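Local coordinates for C. albicans actin interacting protein Aip5 (Candida albicans SC5314, PDB 6M4C) that interacts with actin and probably promotes its nucleation as part of the polarisome complex that enables filamentous growth, at residues A[33-41]-A[86-96]. Residues are numbered along the deposited sequence; the frame is centred on the assembly and turned at random.
Sequences AILQGNGIK and NEEYRLRELLY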
loop_
_atom_site.group_PDB
_atom_site.type_symbol
_atom_site.label_atom_id
_atom_site.label_comp_id
_atom_site.label_asym_id
_atom_site.label_seq_id
_atom_site.Cartn_x
_atom_site.Cartn_y
_atom_site.Cartn_z
ATOM N N ALA A 33 -6.179 5.347 -10.883
ATOM C CA ALA A 33 -6.604 6.526 -11.625
ATOM C C ALA A 33 -8.128 6.639 -11.571
ATOM O O ALA A 33 -8.677 7.707 -11.304
ATOM C CB ALA A 33 -6.099 6.419 -13.038
ATOM N N ILE A 34 -8.815 5.513 -11.792
ATOM C CA ILE A 34 -10.260 5.513 -11.686
ATOM C C ILE A 34 -10.672 5.898 -10.269
ATOM O O ILE A 34 -11.667 6.591 -10.087
ATOM C CB ILE A 34 -10.837 4.134 -12.029
ATOM C CG1 ILE A 34 -10.636 3.754 -13.495
ATOM C CG2 ILE A 34 -12.301 4.094 -11.611
ATOM C CD1 ILE A 34 -11.292 2.450 -13.880
ATOM N N LEU A 35 -9.973 5.365 -9.260
ATOM C CA LEU A 35 -10.453 5.569 -7.906
ATOM C C LEU A 35 -10.294 7.040 -7.550
ATOM O O LEU A 35 -11.174 7.634 -6.913
ATOM C CB LEU A 35 -9.745 4.635 -6.917
ATOM C CG LEU A 35 -10.229 3.177 -6.898
ATOM C CD1 LEU A 35 -9.749 2.464 -5.647
ATOM C CD2 LEU A 35 -11.751 3.063 -6.979
ATOM N N GLN A 36 -9.175 7.601 -8.030
ATOM C CA GLN A 36 -8.741 8.935 -7.662
ATOM C C GLN A 36 -9.595 9.918 -8.447
ATOM O O GLN A 36 -10.116 10.866 -7.876
ATOM C CB GLN A 36 -7.237 9.092 -7.872
ATOM C CG GLN A 36 -6.699 10.458 -7.488
ATOM C CD GLN A 36 -5.288 10.644 -7.995
ATOM O OE1 GLN A 36 -4.603 9.690 -8.358
ATOM N NE2 GLN A 36 -4.845 11.891 -8.039
ATOM N N GLY A 37 -9.815 9.600 -9.727
ATOM C CA GLY A 37 -10.814 10.246 -10.568
ATOM C C GLY A 37 -12.236 10.360 -9.993
ATOM O O GLY A 37 -13.028 11.170 -10.471
ATOM N N ASN A 38 -12.569 9.572 -8.968
ATOM C CA ASN A 38 -13.941 9.455 -8.525
ATOM C C ASN A 38 -14.035 9.860 -7.066
ATOM O O ASN A 38 -15.035 9.560 -6.404
ATOM C CB ASN A 38 -14.457 8.021 -8.614
ATOM C CG ASN A 38 -15.113 7.693 -9.938
ATOM O OD1 ASN A 38 -16.345 7.726 -10.067
ATOM N ND2 ASN A 38 -14.291 7.350 -10.918
ATOM N N GLY A 39 -12.970 10.505 -6.582
ATOM C CA GLY A 39 -12.975 11.015 -5.221
ATOM C C GLY A 39 -12.751 9.945 -4.150
ATOM O O GLY A 39 -12.982 10.201 -2.963
ATOM N N ILE A 40 -12.261 8.757 -4.547
ATOM C CA ILE A 40 -12.296 7.639 -3.616
ATOM C C ILE A 40 -10.881 7.450 -3.089
ATOM O O ILE A 40 -9.981 7.188 -3.874
ATOM C CB ILE A 40 -12.919 6.364 -4.262
ATOM C CG1 ILE A 40 -14.405 6.548 -4.584
ATOM C CG2 ILE A 40 -12.739 5.111 -3.408
ATOM C CD1 ILE A 40 -14.900 5.522 -5.561
ATOM N N LYS A 41 -10.685 7.659 -1.780
ATOM C CA LYS A 41 -9.371 7.445 -1.174
ATOM C C LYS A 41 -9.148 5.935 -1.052
ATOM O O LYS A 41 -10.116 5.189 -0.960
ATOM C CB LYS A 41 -9.191 8.263 0.126
ATOM N N ASN A 86 -17.312 1.319 -13.860
ATOM C CA ASN A 86 -16.999 2.726 -14.040
ATOM C C ASN A 86 -17.612 3.253 -15.334
ATOM O O ASN A 86 -18.160 4.355 -15.347
ATOM C CB ASN A 86 -15.494 2.979 -14.006
ATOM C CG ASN A 86 -15.144 4.447 -14.084
ATOM O OD1 ASN A 86 -15.571 5.238 -13.245
ATOM N ND2 ASN A 86 -14.346 4.802 -15.075
ATOM N N GLU A 87 -17.516 2.460 -16.412
ATOM C CA GLU A 87 -18.005 2.875 -17.718
ATOM C C GLU A 87 -19.531 2.924 -17.695
ATOM O O GLU A 87 -20.130 3.853 -18.234
ATOM C CB GLU A 87 -17.438 1.997 -18.831
ATOM C CG GLU A 87 -16.190 2.573 -19.492
ATOM C CD GLU A 87 -14.870 2.188 -18.846
ATOM O OE1 GLU A 87 -14.235 1.209 -19.303
ATOM O OE2 GLU A 87 -14.476 2.864 -17.885
ATOM N N GLU A 88 -20.148 1.958 -17.004
ATOM C CA GLU A 88 -21.596 1.918 -16.831
ATOM C C GLU A 88 -22.063 2.857 -15.704
ATOM O O GLU A 88 -23.223 2.796 -15.289
ATOM C CB GLU A 88 -22.079 0.461 -16.723
ATOM C CG GLU A 88 -21.723 -0.224 -15.413
ATOM C CD GLU A 88 -22.163 -1.673 -15.288
ATOM O OE1 GLU A 88 -22.653 -2.223 -16.303
ATOM O OE2 GLU A 88 -22.019 -2.250 -14.172
ATOM N N TYR A 89 -21.167 3.740 -15.224
ATOM C CA TYR A 89 -21.490 4.731 -14.207
ATOM C C TYR A 89 -22.173 4.072 -13.011
ATOM O O TYR A 89 -23.211 4.546 -12.552
ATOM C CB TYR A 89 -22.366 5.865 -14.761
ATOM C CG TYR A 89 -21.703 6.726 -15.809
ATOM C CD1 TYR A 89 -20.542 7.437 -15.541
ATOM C CD2 TYR A 89 -22.263 6.888 -17.066
ATOM C CE1 TYR A 89 -19.959 8.281 -16.479
ATOM C CE2 TYR A 89 -21.685 7.709 -18.028
ATOM C CZ TYR A 89 -20.522 8.404 -17.740
ATOM O OH TYR A 89 -19.950 9.191 -18.704
ATOM N N ARG A 90 -21.564 3.003 -12.488
ATOM C CA ARG A 90 -22.180 2.249 -11.406
ATOM C C ARG A 90 -21.185 1.988 -10.270
ATOM O O ARG A 90 -21.447 1.145 -9.410
ATOM C CB ARG A 90 -22.753 0.936 -11.958
ATOM C CG ARG A 90 -24.217 0.710 -11.610
ATOM C CD ARG A 90 -25.045 1.264 -12.751
ATOM N NE ARG A 90 -26.431 1.639 -12.533
ATOM C CZ ARG A 90 -27.094 2.473 -13.331
ATOM N NH1 ARG A 90 -26.485 3.037 -14.363
ATOM N NH2 ARG A 90 -28.362 2.748 -13.091
ATOM N N LEU A 91 -20.066 2.734 -10.249
ATOM C CA LEU A 91 -18.913 2.384 -9.431
ATOM C C LEU A 91 -19.235 2.504 -7.948
ATOM O O LEU A 91 -18.867 1.625 -7.172
ATOM C CB LEU A 91 -17.699 3.225 -9.819
ATOM C CG LEU A 91 -16.466 3.049 -8.937
ATOM C CD1 LEU A 91 -16.031 1.584 -8.872
ATOM C CD2 LEU A 91 -15.330 3.901 -9.470
ATOM N N ARG A 92 -19.950 3.566 -7.573
ATOM C CA ARG A 92 -20.155 3.864 -6.166
ATOM C C ARG A 92 -21.197 2.909 -5.595
ATOM O O ARG A 92 -21.204 2.630 -4.393
ATOM C CB ARG A 92 -20.429 5.358 -5.956
ATOM C CG ARG A 92 -19.174 6.218 -6.033
ATOM C CD ARG A 92 -19.367 7.699 -5.776
ATOM N NE ARG A 92 -19.097 8.068 -4.396
ATOM C CZ ARG A 92 -18.035 8.765 -3.988
ATOM N NH1 ARG A 92 -17.124 9.170 -4.864
ATOM N NH2 ARG A 92 -17.898 9.054 -2.700
ATOM N N GLU A 93 -22.038 2.391 -6.501
ATOM C CA GLU A 93 -23.020 1.363 -6.204
ATOM C C GLU A 93 -22.325 0.030 -5.911
ATOM O O GLU A 93 -22.517 -0.465 -4.791
ATOM C CB GLU A 93 -24.059 1.288 -7.321
ATOM C CG GLU A 93 -25.225 0.379 -6.989
ATOM C CD GLU A 93 -26.304 0.326 -8.049
ATOM O OE1 GLU A 93 -25.971 -0.009 -9.212
ATOM O OE2 GLU A 93 -27.474 0.642 -7.712
ATOM N N LEU A 94 -21.513 -0.522 -6.861
ATOM C CA LEU A 94 -20.762 -1.747 -6.533
ATOM C C LEU A 94 -20.039 -1.514 -5.220
ATOM O O LEU A 94 -20.106 -2.372 -4.343
ATOM C CB LEU A 94 -19.800 -2.314 -7.598
ATOM N N LEU A 95 -19.473 -0.304 -5.070
ATOM C CA LEU A 95 -18.606 -0.011 -3.943
ATOM C C LEU A 95 -19.360 -0.010 -2.614
ATOM O O LEU A 95 -18.844 -0.524 -1.616
ATOM C CB LEU A 95 -17.827 1.291 -4.161
ATOM C CG LEU A 95 -16.741 1.575 -3.115
ATOM C CD1 LEU A 95 -15.739 0.440 -3.009
ATOM C CD2 LEU A 95 -16.013 2.858 -3.435
ATOM N N TYR A 96 -20.548 0.595 -2.576
ATOM C CA TYR A 96 -21.117 0.893 -1.266
ATOM C C TYR A 96 -22.411 0.131 -1.011
ATOM O O TYR A 96 -23.069 0.338 0.008
ATOM C CB TYR A 96 -21.262 2.398 -1.024
ATOM C CG TYR A 96 -19.970 3.170 -1.081
ATOM C CD1 TYR A 96 -18.940 2.885 -0.201
ATOM C CD2 TYR A 96 -19.775 4.183 -2.012
ATOM C CE1 TYR A 96 -17.752 3.592 -0.234
ATOM C CE2 TYR A 96 -18.589 4.899 -2.060
ATOM C CZ TYR A 96 -17.577 4.601 -1.162
ATOM O OH TYR A 96 -16.393 5.275 -1.200
#
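In this thioredoxin-like fold, the Schellman motif that closes helix 22-36 packs against the end of helix 79-87 and the short C-terminal helix 91-96. Gly-39, with positive phi, is the C-prime residue: Ile-40 N turns back to Leu-35 O at 2.8 Å while Gly-39 N bonds to Gln-36 O, and the chain then heads for strand 43-46. Leu-91 fills the middle of the contact with one branch. Its chi1 of 174° swings CG away from the backbone N toward segment 33-41, and CD2 is the branch that touches, nestling against both Ile-34 CG2 (3.7 Å) and Asn-38 CG (3.8 Å). One turn on, Leu-95 CD2 and Ile-40 CD1 meet tip to tip at 3.6 Å; Ile-40 also touches Val-12 of strand 12-16, so the apolar patch continues onto the sheet. Asn-38 makes its firmer bond inside its own segment, ND2 donating to Ile-34 O at 2.9 Å, and the same nitrogen makes only a weak bond across to Asn-86 OD1 at 3.4 Å, the two amide planes standing 74° apart. Ile-34 CG2 also packs against the amide carbon CG of Asn-86, the two side chains approaching from opposite directions. Arg-92 borders the other end of the patch; its chain bends at chi3 (95°), and Ile-40 CG1 lies over one face of the guanidinium, 3.8 Å from Arg-92 NH1.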